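Local coordinates for legionella ubiquitin-specific protease A domain-containing protein (Legionella pneumophila subsp. pneumophila, PDB 5DGG), which probably acts as a ubiquitin-specific cysteine protease and metaeffector, this chain being the central domain of a longer protein, at residues Y54-Y68 with G133-F147. Sequence-based numbering, arbitrary orientation.
Sequences YIMIPVGPGHWRGVY and GDFTCAYSHKKMKEF
The hairpin of strands 54-60 and 65-68, inner strands of a five-stranded mixed sheet, packs on helix 133-146. Cys132 just ahead of Gly133, with His63 bonded to Asp87, is consistent with a cysteine-protease triad as in papain-like and Ulp-type peptidases. Strand 65-68 runs nearly with the helix, at 24° and 7.8 Å between axes, and the hairpin sends Tyr54, Met56 and Tyr68 onto it. At the helix C-terminal end the rings of Tyr54 and Phe147 form an offset stack, planes 8° apart and centroids 3.9 Å apart; two flat rings so nearly parallel pack over a wide area. Deeper in, the extended chain of Met56 brings its methyl CE to 3.8 Å from Met144 SD and near the Phe147 ring, a slender, flexible filler between strand and helix. Tyr68 crosses the middle. With CG anti to its carbonyl carbon (chi1 -46°), the ring reaches the helix, where Lys143 CG lies over one face, 3.9 Å from the centroid, and the edge of Tyr139 is directed toward the face in an offset edge-to-face pair. Tyr68 OH donates to Ser140 OG at 2.7 Å, and Ser140 OG donates in turn to Thr136 O, also at 2.7 Å. Thr136 O thus takes a second donor besides its helical partner Ser140 N, the two coming from opposite faces of its plane; both buried hydroxyls gain an acceptor, and the chain ends on the helix backbone. Gly66 leaves room for the Tyr68 hydroxyl, and Gly133, lacking a side chain, lets Trp64 CD1 from the loop come within 3.6 Å of its CA. Beyond the contact, Lys143 and Tyr139 reach Glu84 of strand 81-86, Ile22 of strand 22-29 touches Met144 and Phe147, Met11 of helix 8-14 touches Trp64, and helix 156-165 packs against Phe135, Ala138 and His141.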
loop_
_atom_site.group_PDB
_atom_site.type_symbol
_atom_site.label_atom_id
_atom_site.label_comp_id
_atom_site.label_asym_id
_atom_site.label_seq_id
_atom_site.Cartn_x
_atom_site.Cartn_y
_atom_site.Cartn_z
ATOM N N TYR A 54 1.718 12.299 -3.066
ATOM C CA TYR A 54 1.843 10.858 -2.946
ATOM C C TYR A 54 0.459 10.230 -2.783
ATOM O O TYR A 54 -0.401 10.782 -2.113
ATOM C CB TYR A 54 2.668 10.468 -1.755
ATOM C CG TYR A 54 4.011 11.065 -1.706
ATOM C CD1 TYR A 54 5.042 10.464 -2.377
ATOM C CD2 TYR A 54 4.283 12.205 -0.943
ATOM C CE1 TYR A 54 6.301 10.980 -2.371
ATOM C CE2 TYR A 54 5.581 12.757 -0.934
ATOM C CZ TYR A 54 6.583 12.093 -1.629
ATOM O OH TYR A 54 7.917 12.509 -1.709
ATOM N N ILE A 55 0.252 9.070 -3.415
ATOM C CA ILE A 55 -1.001 8.307 -3.313
ATOM C C ILE A 55 -0.643 6.851 -3.039
ATOM O O ILE A 55 0.100 6.285 -3.808
ATOM C CB ILE A 55 -1.839 8.409 -4.597
ATOM C CG1 ILE A 55 -2.135 9.865 -4.945
ATOM C CG2 ILE A 55 -3.136 7.673 -4.368
ATOM C CD1 ILE A 55 -2.790 10.160 -6.277
ATOM N N MET A 56 -1.130 6.288 -1.930
ATOM C CA MET A 56 -0.959 4.888 -1.590
ATOM C C MET A 56 -2.260 4.101 -1.785
ATOM O O MET A 56 -3.356 4.554 -1.425
ATOM C CB MET A 56 -0.567 4.694 -0.138
ATOM C CG MET A 56 0.469 5.625 0.431
ATOM S SD MET A 56 0.945 4.856 1.999
ATOM C CE MET A 56 2.159 6.030 2.432
ATOM N N ILE A 57 -2.154 2.885 -2.246
ATOM C CA ILE A 57 -3.354 2.023 -2.358
ATOM C C ILE A 57 -3.057 0.643 -1.862
ATOM O O ILE A 57 -2.159 -0.006 -2.374
ATOM C CB ILE A 57 -3.884 1.902 -3.831
ATOM C CG1 ILE A 57 -3.882 3.249 -4.542
ATOM C CG2 ILE A 57 -5.295 1.284 -3.807
ATOM C CD1 ILE A 57 -4.421 3.229 -5.975
ATOM N N PRO A 58 -3.803 0.151 -0.856
ATOM C CA PRO A 58 -3.662 -1.248 -0.559
ATOM C C PRO A 58 -4.512 -2.104 -1.481
ATOM O O PRO A 58 -5.696 -1.863 -1.613
ATOM C CB PRO A 58 -4.117 -1.349 0.893
ATOM C CG PRO A 58 -5.064 -0.166 1.074
ATOM C CD PRO A 58 -4.860 0.790 -0.048
ATOM N N VAL A 59 -3.918 -3.082 -2.137
ATOM C CA VAL A 59 -4.636 -3.839 -3.168
ATOM C C VAL A 59 -4.719 -5.309 -2.782
ATOM O O VAL A 59 -3.709 -5.985 -2.595
ATOM C CB VAL A 59 -3.982 -3.716 -4.538
ATOM C CG1 VAL A 59 -4.742 -4.498 -5.596
ATOM C CG2 VAL A 59 -3.884 -2.260 -4.942
ATOM N N GLY A 60 -5.943 -5.783 -2.653
ATOM C CA GLY A 60 -6.183 -7.172 -2.365
ATOM C C GLY A 60 -7.203 -7.771 -3.300
ATOM O O GLY A 60 -7.293 -7.383 -4.430
ATOM N N PRO A 61 -7.976 -8.750 -2.811
ATOM C CA PRO A 61 -7.925 -9.223 -1.438
ATOM C C PRO A 61 -7.034 -10.426 -1.390
ATOM O O PRO A 61 -6.398 -10.774 -2.395
ATOM C CB PRO A 61 -9.379 -9.596 -1.179
ATOM C CG PRO A 61 -9.776 -10.209 -2.474
ATOM C CD PRO A 61 -9.004 -9.487 -3.565
ATOM N N GLY A 62 -6.925 -11.049 -0.232
ATOM C CA GLY A 62 -6.063 -12.205 -0.134
ATOM C C GLY A 62 -4.597 -11.878 0.010
ATOM O O GLY A 62 -4.192 -11.501 1.070
ATOM N N HIS A 63 -3.818 -12.030 -1.069
ATOM C CA HIS A 63 -2.426 -11.680 -1.094
ATOM C C HIS A 63 -2.263 -10.132 -1.227
ATOM O O HIS A 63 -2.029 -9.643 -2.316
ATOM C CB HIS A 63 -1.780 -12.414 -2.284
ATOM C CG HIS A 63 -0.283 -12.315 -2.342
ATOM N ND1 HIS A 63 0.541 -13.423 -2.308
ATOM C CD2 HIS A 63 0.540 -11.241 -2.383
ATOM C CE1 HIS A 63 1.794 -13.034 -2.400
ATOM N NE2 HIS A 63 1.822 -11.714 -2.426
ATOM N N TRP A 64 -2.387 -9.406 -0.118
ATOM C CA TRP A 64 -2.305 -7.948 -0.115
ATOM C C TRP A 64 -0.992 -7.475 -0.695
ATOM O O TRP A 64 0.061 -8.073 -0.451
ATOM C CB TRP A 64 -2.469 -7.395 1.309
ATOM C CG TRP A 64 -3.883 -7.627 1.824
ATOM C CD1 TRP A 64 -4.300 -8.608 2.696
ATOM C CD2 TRP A 64 -5.023 -6.867 1.496
ATOM N NE1 TRP A 64 -5.652 -8.507 2.916
ATOM C CE2 TRP A 64 -6.125 -7.434 2.205
ATOM C CE3 TRP A 64 -5.235 -5.760 0.689
ATOM C CZ2 TRP A 64 -7.417 -6.936 2.097
ATOM C CZ3 TRP A 64 -6.510 -5.235 0.621
ATOM C CH2 TRP A 64 -7.604 -5.844 1.302
ATOM N N ARG A 65 -1.089 -6.439 -1.508
ATOM C CA ARG A 65 0.036 -5.742 -2.074
ATOM C C ARG A 65 -0.152 -4.231 -1.926
ATOM O O ARG A 65 -1.247 -3.733 -1.656
ATOM C CB ARG A 65 0.195 -6.127 -3.555
ATOM C CG ARG A 65 0.591 -7.575 -3.797
ATOM C CD ARG A 65 0.672 -7.879 -5.284
ATOM N NE ARG A 65 0.939 -9.281 -5.535
ATOM C CZ ARG A 65 0.011 -10.239 -5.670
ATOM N NH1 ARG A 65 -1.281 -9.999 -5.595
ATOM N NH2 ARG A 65 0.398 -11.469 -5.892
ATOM N N GLY A 66 0.928 -3.496 -2.061
ATOM C CA GLY A 66 0.878 -2.053 -1.941
ATOM C C GLY A 66 1.274 -1.350 -3.216
ATOM O O GLY A 66 2.143 -1.803 -3.946
ATOM N N VAL A 67 0.556 -0.283 -3.526
ATOM C CA VAL A 67 0.838 0.557 -4.642
ATOM C C VAL A 67 1.142 1.959 -4.146
ATOM O O VAL A 67 0.314 2.556 -3.412
ATOM C CB VAL A 67 -0.400 0.608 -5.558
ATOM C CG1 VAL A 67 -0.224 1.627 -6.677
ATOM C CG2 VAL A 67 -0.701 -0.759 -6.079
ATOM N N TYR A 68 2.278 2.504 -4.545
ATOM C CA TYR A 68 2.742 3.830 -4.097
ATOM C C TYR A 68 3.085 4.695 -5.286
ATOM O O TYR A 68 4.069 4.430 -6.001
ATOM C CB TYR A 68 3.928 3.723 -3.109
ATOM C CG TYR A 68 3.639 2.695 -2.088
ATOM C CD1 TYR A 68 2.949 3.033 -0.959
ATOM C CD2 TYR A 68 4.045 1.373 -2.251
ATOM C CE1 TYR A 68 2.609 2.093 -0.030
ATOM C CE2 TYR A 68 3.707 0.422 -1.335
ATOM C CZ TYR A 68 2.971 0.781 -0.236
ATOM O OH TYR A 68 2.658 -0.132 0.752
ATOM N N GLY A 133 -1.076 -9.001 4.440
ATOM C CA GLY A 133 -1.710 -7.804 4.990
ATOM C C GLY A 133 -0.817 -7.060 5.948
ATOM O O GLY A 133 -0.710 -5.824 5.901
ATOM N N ASP A 134 -0.207 -7.832 6.854
ATOM C CA ASP A 134 0.675 -7.293 7.858
ATOM C C ASP A 134 1.868 -6.592 7.228
ATOM O O ASP A 134 2.228 -5.460 7.601
ATOM C CB ASP A 134 1.179 -8.435 8.780
ATOM C CG ASP A 134 0.026 -9.275 9.361
ATOM O OD1 ASP A 134 -0.648 -10.055 8.615
ATOM O OD2 ASP A 134 -0.187 -9.156 10.590
ATOM N N PHE A 135 2.523 -7.290 6.325
ATOM C CA PHE A 135 3.616 -6.689 5.560
ATOM C C PHE A 135 3.175 -5.434 4.824
ATOM O O PHE A 135 3.886 -4.429 4.851
ATOM C CB PHE A 135 4.226 -7.688 4.550
ATOM C CG PHE A 135 5.244 -8.652 5.154
ATOM C CD1 PHE A 135 6.576 -8.336 5.164
ATOM C CD2 PHE A 135 4.858 -9.886 5.673
ATOM C CE1 PHE A 135 7.510 -9.196 5.721
ATOM C CE2 PHE A 135 5.773 -10.761 6.227
ATOM C CZ PHE A 135 7.105 -10.414 6.250
ATOM N N THR A 136 2.029 -5.481 4.143
ATOM C CA THR A 136 1.606 -4.354 3.345
ATOM C C THR A 136 1.257 -3.140 4.244
ATOM O O THR A 136 1.605 -1.989 3.915
ATOM C CB THR A 136 0.437 -4.791 2.394
ATOM O OG1 THR A 136 0.962 -5.706 1.420
ATOM C CG2 THR A 136 -0.136 -3.599 1.717
ATOM N N CYS A 137 0.628 -3.387 5.393
ATOM C CA CYS A 137 0.287 -2.329 6.330
ATOM C C CYS A 137 1.522 -1.688 6.899
ATOM O O CYS A 137 1.682 -0.431 6.908
ATOM C CB CYS A 137 -0.580 -2.848 7.474
ATOM S SG CYS A 137 -2.308 -3.017 7.041
ATOM N N ALA A 138 2.468 -2.536 7.308
ATOM C CA ALA A 138 3.688 -2.029 7.904
ATOM C C ALA A 138 4.545 -1.310 6.868
ATOM O O ALA A 138 5.142 -0.263 7.144
ATOM C CB ALA A 138 4.476 -3.141 8.553
ATOM N N TYR A 139 4.636 -1.875 5.677
ATOM C CA TYR A 139 5.386 -1.206 4.597
ATOM C C TYR A 139 4.789 0.177 4.231
ATOM O O TYR A 139 5.549 1.140 3.934
ATOM C CB TYR A 139 5.570 -2.143 3.396
ATOM C CG TYR A 139 6.572 -1.661 2.344
ATOM C CD1 TYR A 139 7.904 -1.898 2.486
ATOM C CD2 TYR A 139 6.142 -0.957 1.203
ATOM C CE1 TYR A 139 8.836 -1.433 1.581
ATOM C CE2 TYR A 139 7.051 -0.514 0.250
ATOM C CZ TYR A 139 8.411 -0.753 0.451
ATOM O OH TYR A 139 9.359 -0.357 -0.441
ATOM N N SER A 140 3.449 0.257 4.270
ATOM C CA SER A 140 2.758 1.480 4.017
ATOM C C SER A 140 3.101 2.566 5.078
ATOM O O SER A 140 3.226 3.767 4.786
ATOM C CB SER A 140 1.246 1.222 3.940
ATOM O OG SER A 140 0.928 0.390 2.822
ATOM N N HIS A 141 3.181 2.161 6.329
ATOM C CA HIS A 141 3.685 3.037 7.377
ATOM C C HIS A 141 5.140 3.472 7.087
ATOM O O HIS A 141 5.479 4.634 7.212
ATOM C CB HIS A 141 3.554 2.344 8.726
ATOM C CG HIS A 141 2.160 2.352 9.266
ATOM N ND1 HIS A 141 1.640 3.429 9.948
ATOM C CD2 HIS A 141 1.157 1.460 9.164
ATOM C CE1 HIS A 141 0.386 3.182 10.273
ATOM N NE2 HIS A 141 0.069 1.994 9.810
ATOM N N LYS A 142 5.996 2.542 6.685
ATOM C CA LYS A 142 7.345 2.885 6.327
ATOM C C LYS A 142 7.366 3.937 5.219
ATOM O O LYS A 142 8.150 4.913 5.291
ATOM C CB LYS A 142 8.089 1.651 5.862
ATOM C CG LYS A 142 9.494 1.963 5.358
ATOM C CD LYS A 142 10.190 0.746 4.776
ATOM C CE LYS A 142 11.694 1.034 4.745
ATOM N NZ LYS A 142 12.443 -0.059 4.090
ATOM N N LYS A 143 6.512 3.758 4.199
ATOM C CA LYS A 143 6.448 4.762 3.135
ATOM C C LYS A 143 5.936 6.122 3.615
ATOM O O LYS A 143 6.389 7.175 3.152
ATOM C CB LYS A 143 5.621 4.281 1.924
ATOM C CG LYS A 143 6.141 3.067 1.228
ATOM C CD LYS A 143 7.545 3.094 0.710
ATOM C CE LYS A 143 7.831 4.178 -0.283
ATOM N NZ LYS A 143 9.138 3.854 -0.976
ATOM N N MET A 144 4.987 6.089 4.536
ATOM C CA MET A 144 4.439 7.270 5.130
ATOM C C MET A 144 5.554 8.127 5.719
ATOM O O MET A 144 5.668 9.334 5.424
ATOM C CB MET A 144 3.432 6.868 6.205
ATOM C CG MET A 144 2.485 7.938 6.588
ATOM S SD MET A 144 1.236 8.277 5.310
ATOM C CE MET A 144 0.543 9.659 6.203
ATOM N N LYS A 145 6.419 7.483 6.490
ATOM C CA LYS A 145 7.625 8.147 7.041
ATOM C C LYS A 145 8.568 8.623 5.932
ATOM O O LYS A 145 8.982 9.806 5.918
ATOM C CB LYS A 145 8.349 7.161 7.981
ATOM C CG LYS A 145 9.594 7.723 8.686
ATOM C CD LYS A 145 10.273 6.620 9.496
ATOM C CE LYS A 145 11.343 7.167 10.416
ATOM N NZ LYS A 145 11.789 6.101 11.360
ATOM N N GLU A 146 8.906 7.740 5.002
ATOM C CA GLU A 146 9.783 8.105 3.904
ATOM C C GLU A 146 9.237 9.297 3.158
ATOM O O GLU A 146 10.001 10.152 2.745
ATOM C CB GLU A 146 10.019 6.991 2.866
ATOM C CG GLU A 146 10.851 5.790 3.280
ATOM C CD GLU A 146 10.873 4.706 2.169
ATOM O OE1 GLU A 146 11.132 3.544 2.521
ATOM O OE2 GLU A 146 10.630 4.987 0.946
ATOM N N PHE A 147 7.930 9.380 2.984
ATOM C CA PHE A 147 7.348 10.479 2.225
ATOM C C PHE A 147 7.251 11.766 3.031
ATOM O O PHE A 147 6.727 12.772 2.516
ATOM C CB PHE A 147 5.952 10.146 1.722
ATOM C CG PHE A 147 5.904 9.028 0.727
ATOM C CD1 PHE A 147 7.009 8.663 -0.018
ATOM C CD2 PHE A 147 4.722 8.377 0.510
ATOM C CE1 PHE A 147 6.923 7.651 -0.963
ATOM C CE2 PHE A 147 4.626 7.344 -0.383
ATOM C CZ PHE A 147 5.719 6.981 -1.141
#